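Local coordinates for surface-associated protein CshA (Streptococcus gordonii, PDB 5L2D) that binds host fibronectin as a cell-wall-anchored surface adhesin, of which this chain is the non-repetitive domain 2, at residues 168-182 / 238-250. Sequence-based numbering, arbitrary orientation.
Sequences NPAEYGIFTTNGEGW and GGLGSQVFGPIIS
F175 and F245 form a hydrogen-bonded pair in an antiparallel β-sheet of CshA non-repetitive domain 2, with F175 N 3.1 Å from F245 O and F245 N 3.0 Å from F175 O. Strand 244-250 is the middle of three in this chain, flanked by 172-177 and 198-200; residues 172-177 also pair antiparallel with a strand of the second subunit, so the sheet continues across the interface. The F175 ring meets F268 of that subunit.

Beyond T177 the chain turns back, and W182 folds over the pairing. Its backbone N donates to S242 O (2.7 Å) and its O accepts from G241 N, gripping the type II turn G239-S242. W182 CB lies 4.1 Å from L240 CD2. With CG anti to the carbonyl carbon (chi1 -70°), the indole swings back across the strand pair: CG and CD1 pass S242 O and F245 CB, the latter making a CH-π contact 4.0 Å from the centroid of the five-membered ring. T177 CG2 sits over the opposite face, toward the rim. NE1 makes two weak bonds, to F175 O and to Q243 O (3.3 Å), and the latter oxygen also receives T177 N. M161 of the same chain and M259 of the second subunit pack on the W182 side chain.

Just before F175, I174 spreads its branches, CG2 against V244 CG2 and CG1 against P247 CD, where the second strand is interrupted. At the turn end, the extended Q243 side chain follows T177 O until NE2 donates, at 163° and nearly in its own amide plane, to G179 O (3.3 Å).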
loop_
_atom_site.group_PDB
_atom_site.type_symbol
_atom_site.label_atom_id
_atom_site.label_comp_id
_atom_site.label_asym_id
_atom_site.label_seq_id
_atom_site.Cartn_x
_atom_site.Cartn_y
_atom_site.Cartn_z
ATOM N N ASN A 168 -12.480 5.708 -4.736
ATOM C CA ASN A 168 -12.864 6.799 -5.580
ATOM C C ASN A 168 -11.677 7.713 -5.602
ATOM O O ASN A 168 -10.705 7.510 -4.874
ATOM C CB ASN A 168 -14.010 7.599 -4.953
ATOM C CG ASN A 168 -15.101 6.734 -4.400
ATOM O OD1 ASN A 168 -15.515 5.757 -5.024
ATOM N ND2 ASN A 168 -15.573 7.085 -3.213
ATOM N N PRO A 169 -11.776 8.779 -6.381
ATOM C CA PRO A 169 -10.692 9.718 -6.327
ATOM C C PRO A 169 -10.371 10.129 -4.910
ATOM O O PRO A 169 -11.212 10.011 -4.032
ATOM C CB PRO A 169 -11.213 10.886 -7.164
ATOM C CG PRO A 169 -12.038 10.205 -8.218
ATOM C CD PRO A 169 -12.701 9.057 -7.495
ATOM N N ALA A 170 -9.126 10.555 -4.719
ATOM C CA ALA A 170 -8.566 10.902 -3.426
ATOM C C ALA A 170 -8.657 9.802 -2.360
ATOM O O ALA A 170 -8.541 10.092 -1.165
ATOM C CB ALA A 170 -9.210 12.175 -2.927
ATOM N N GLU A 171 -8.903 8.559 -2.779
ATOM C CA GLU A 171 -8.734 7.391 -1.910
ATOM C C GLU A 171 -7.507 6.639 -2.461
ATOM O O GLU A 171 -7.602 5.816 -3.393
ATOM C CB GLU A 171 -10.005 6.526 -1.870
ATOM C CG GLU A 171 -11.169 7.158 -1.083
ATOM C CD GLU A 171 -12.349 6.213 -0.859
ATOM O OE1 GLU A 171 -12.651 5.377 -1.736
ATOM O OE2 GLU A 171 -12.999 6.315 0.193
ATOM N N TYR A 172 -6.349 6.992 -1.896
ATOM C CA TYR A 172 -5.035 6.779 -2.543
ATOM C C TYR A 172 -4.375 5.447 -2.126
ATOM O O TYR A 172 -4.126 5.238 -0.948
ATOM C CB TYR A 172 -4.112 7.920 -2.157
ATOM C CG TYR A 172 -4.453 9.283 -2.719
ATOM C CD1 TYR A 172 -4.424 9.508 -4.086
ATOM C CD2 TYR A 172 -4.757 10.364 -1.876
ATOM C CE1 TYR A 172 -4.716 10.752 -4.617
ATOM C CE2 TYR A 172 -5.041 11.624 -2.401
ATOM C CZ TYR A 172 -5.024 11.800 -3.774
ATOM O OH TYR A 172 -5.275 13.011 -4.343
ATOM N N GLY A 173 -4.111 4.545 -3.073
ATOM C CA GLY A 173 -3.487 3.253 -2.754
ATOM C C GLY A 173 -2.270 2.982 -3.622
ATOM O O GLY A 173 -2.422 2.727 -4.811
ATOM N N ILE A 174 -1.068 3.036 -3.027
ATOM C CA ILE A 174 0.206 2.891 -3.771
ATOM C C ILE A 174 1.019 1.652 -3.369
ATOM O O ILE A 174 1.159 1.341 -2.169
ATOM C CB ILE A 174 1.118 4.109 -3.539
ATOM C CG1 ILE A 174 0.341 5.401 -3.777
ATOM C CG2 ILE A 174 2.354 4.011 -4.429
ATOM C CD1 ILE A 174 1.121 6.683 -3.533
ATOM N N PHE A 175 1.570 0.977 -4.367
ATOM C CA PHE A 175 2.420 -0.170 -4.121
ATOM C C PHE A 175 3.879 0.097 -4.554
ATOM O O PHE A 175 4.122 0.484 -5.681
ATOM C CB PHE A 175 1.906 -1.364 -4.904
ATOM C CG PHE A 175 0.473 -1.710 -4.649
ATOM C CD1 PHE A 175 0.124 -2.532 -3.621
ATOM C CD2 PHE A 175 -0.521 -1.248 -5.492
ATOM C CE1 PHE A 175 -1.185 -2.865 -3.412
ATOM C CE2 PHE A 175 -1.838 -1.577 -5.295
ATOM C CZ PHE A 175 -2.166 -2.388 -4.249
ATOM N N THR A 176 4.840 -0.122 -3.667
ATOM C CA THR A 176 6.259 -0.007 -4.023
ATOM C C THR A 176 7.022 -1.331 -3.947
ATOM O O THR A 176 6.716 -2.180 -3.121
ATOM C CB THR A 176 7.011 0.903 -3.080
ATOM O OG1 THR A 176 7.072 0.268 -1.819
ATOM C CG2 THR A 176 6.348 2.227 -2.949
ATOM N N THR A 177 8.039 -1.467 -4.787
ATOM C CA THR A 177 8.896 -2.641 -4.771
ATOM C C THR A 177 10.345 -2.195 -4.922
ATOM O O THR A 177 10.613 -1.040 -5.298
ATOM C CB THR A 177 8.518 -3.631 -5.887
ATOM O OG1 THR A 177 9.351 -4.791 -5.838
ATOM C CG2 THR A 177 8.672 -2.996 -7.216
ATOM N N ASN A 178 11.274 -3.094 -4.581
ATOM C CA ASN A 178 12.708 -2.894 -4.896
ATOM C C ASN A 178 13.240 -3.941 -5.858
ATOM O O ASN A 178 14.434 -3.991 -6.112
ATOM C CB ASN A 178 13.610 -2.765 -3.647
ATOM C CG ASN A 178 13.889 -4.082 -2.959
ATOM O OD1 ASN A 178 14.533 -4.126 -1.934
ATOM N ND2 ASN A 178 13.418 -5.149 -3.520
ATOM N N GLY A 179 12.330 -4.743 -6.396
ATOM C CA GLY A 179 12.641 -5.812 -7.331
ATOM C C GLY A 179 12.294 -5.340 -8.719
ATOM O O GLY A 179 12.292 -4.124 -8.990
ATOM N N GLU A 180 12.010 -6.294 -9.603
ATOM C CA GLU A 180 11.684 -5.955 -11.004
ATOM C C GLU A 180 10.400 -5.174 -11.068
ATOM O O GLU A 180 9.552 -5.264 -10.180
ATOM C CB GLU A 180 11.617 -7.209 -11.885
ATOM C CG GLU A 180 12.982 -7.908 -11.957
ATOM C CD GLU A 180 13.036 -9.172 -12.817
ATOM O OE1 GLU A 180 12.451 -9.202 -13.929
ATOM O OE2 GLU A 180 13.702 -10.145 -12.387
ATOM N N GLY A 181 10.278 -4.378 -12.112
ATOM C CA GLY A 181 9.117 -3.496 -12.305
ATOM C C GLY A 181 7.777 -4.226 -12.363
ATOM O O GLY A 181 7.679 -5.421 -12.726
ATOM N N TRP A 182 6.734 -3.509 -11.972
ATOM C CA TRP A 182 5.441 -4.154 -11.805
ATOM C C TRP A 182 4.868 -4.673 -13.149
ATOM O O TRP A 182 4.873 -3.958 -14.121
ATOM C CB TRP A 182 4.480 -3.173 -11.171
ATOM C CG TRP A 182 4.721 -2.821 -9.753
ATOM C CD1 TRP A 182 5.106 -1.630 -9.278
ATOM C CD2 TRP A 182 4.497 -3.650 -8.622
ATOM N NE1 TRP A 182 5.150 -1.653 -7.912
ATOM C CE2 TRP A 182 4.787 -2.893 -7.488
ATOM C CE3 TRP A 182 4.104 -4.974 -8.464
ATOM C CZ2 TRP A 182 4.714 -3.406 -6.208
ATOM C CZ3 TRP A 182 4.013 -5.487 -7.195
ATOM C CH2 TRP A 182 4.306 -4.708 -6.077
ATOM N N GLY A 238 -0.562 2.850 -14.759
ATOM C CA GLY A 238 -0.378 3.418 -13.442
ATOM C C GLY A 238 0.993 3.191 -12.870
ATOM O O GLY A 238 1.185 3.227 -11.686
ATOM N N GLY A 239 1.952 2.951 -13.731
ATOM C CA GLY A 239 3.321 2.665 -13.287
ATOM C C GLY A 239 3.854 1.269 -13.576
ATOM O O GLY A 239 4.777 0.836 -12.916
ATOM N N LEU A 240 3.289 0.551 -14.539
ATOM C CA LEU A 240 3.814 -0.762 -14.886
ATOM C C LEU A 240 5.136 -0.538 -15.575
ATOM O O LEU A 240 5.380 0.557 -16.127
ATOM C CB LEU A 240 2.876 -1.505 -15.823
ATOM C CG LEU A 240 1.491 -1.825 -15.238
ATOM C CD1 LEU A 240 0.568 -2.388 -16.313
ATOM C CD2 LEU A 240 1.609 -2.819 -14.104
ATOM N N GLY A 241 6.000 -1.557 -15.508
ATOM C CA GLY A 241 7.429 -1.400 -15.857
ATOM C C GLY A 241 8.293 -0.687 -14.811
ATOM O O GLY A 241 9.538 -0.681 -14.906
ATOM N N SER A 242 7.649 -0.111 -13.794
ATOM C CA SER A 242 8.341 0.639 -12.791
ATOM C C SER A 242 8.155 0.020 -11.447
ATOM O O SER A 242 7.530 -1.027 -11.293
ATOM C CB SER A 242 7.844 2.057 -12.780
ATOM O OG SER A 242 6.909 2.273 -11.762
ATOM N N GLN A 243 8.725 0.683 -10.469
ATOM C CA GLN A 243 8.757 0.185 -9.132
ATOM C C GLN A 243 7.652 0.756 -8.288
ATOM O O GLN A 243 7.530 0.417 -7.124
ATOM C CB GLN A 243 10.097 0.553 -8.504
ATOM C CG GLN A 243 11.271 -0.219 -9.086
ATOM C CD GLN A 243 12.500 -0.061 -8.233
ATOM O OE1 GLN A 243 12.731 1.025 -7.677
ATOM N NE2 GLN A 243 13.269 -1.148 -8.071
ATOM N N VAL A 244 6.890 1.677 -8.829
ATOM C CA VAL A 244 5.784 2.194 -8.070
ATOM C C VAL A 244 4.516 2.265 -8.902
ATOM O O VAL A 244 4.429 3.032 -9.884
ATOM C CB VAL A 244 6.129 3.482 -7.289
ATOM C CG1 VAL A 244 7.338 4.133 -7.836
ATOM C CG2 VAL A 244 4.979 4.448 -7.237
ATOM N N PHE A 245 3.555 1.426 -8.473
ATOM C CA PHE A 245 2.228 1.331 -9.071
ATOM C C PHE A 245 1.286 2.208 -8.313
ATOM O O PHE A 245 0.835 1.868 -7.223
ATOM C CB PHE A 245 1.764 -0.051 -9.011
ATOM C CG PHE A 245 0.631 -0.302 -9.875
ATOM C CD1 PHE A 245 0.751 -0.106 -11.226
ATOM C CD2 PHE A 245 -0.562 -0.795 -9.352
ATOM C CE1 PHE A 245 -0.316 -0.388 -12.061
ATOM C CE2 PHE A 245 -1.621 -1.080 -10.176
ATOM C CZ PHE A 245 -1.507 -0.876 -11.533
ATOM N N GLY A 246 1.112 3.405 -8.892
ATOM C CA GLY A 246 0.699 4.640 -8.180
ATOM C C GLY A 246 -0.735 4.338 -8.143
ATOM O O GLY A 246 -1.093 3.290 -8.694
ATOM N N PRO A 247 -1.538 5.208 -7.524
ATOM C CA PRO A 247 -2.963 5.013 -7.227
ATOM C C PRO A 247 -3.877 4.774 -8.457
ATOM O O PRO A 247 -3.936 5.616 -9.354
ATOM C CB PRO A 247 -3.347 6.315 -6.533
ATOM C CG PRO A 247 -2.423 7.323 -7.106
ATOM C CD PRO A 247 -1.115 6.585 -7.227
ATOM N N ILE A 248 -4.538 3.614 -8.491
ATOM C CA ILE A 248 -5.635 3.344 -9.427
ATOM C C ILE A 248 -7.039 3.455 -8.811
ATOM O O ILE A 248 -7.219 3.582 -7.601
ATOM C CB ILE A 248 -5.578 1.929 -9.991
ATOM C CG1 ILE A 248 -5.562 0.882 -8.864
ATOM C CG2 ILE A 248 -4.408 1.814 -10.918
ATOM C CD1 ILE A 248 -6.246 -0.422 -9.216
ATOM N N ILE A 249 -8.023 3.387 -9.697
ATOM C CA ILE A 249 -9.447 3.245 -9.372
ATOM C C ILE A 249 -9.986 1.912 -9.933
ATOM O O ILE A 249 -9.752 1.536 -11.118
ATOM C CB ILE A 249 -10.174 4.480 -9.917
ATOM C CG1 ILE A 249 -10.247 5.520 -8.803
ATOM C CG2 ILE A 249 -11.536 4.149 -10.473
ATOM C CD1 ILE A 249 -10.692 6.887 -9.267
ATOM N N SER A 250 -10.676 1.161 -9.081
ATOM C CA SER A 250 -11.176 -0.142 -9.531
ATOM C C SER A 250 -12.487 0.011 -10.300
ATOM O O SER A 250 -13.243 0.970 -10.089
ATOM C CB SER A 250 -11.302 -1.151 -8.381
ATOM O OG SER A 250 -10.430 -2.253 -8.633
#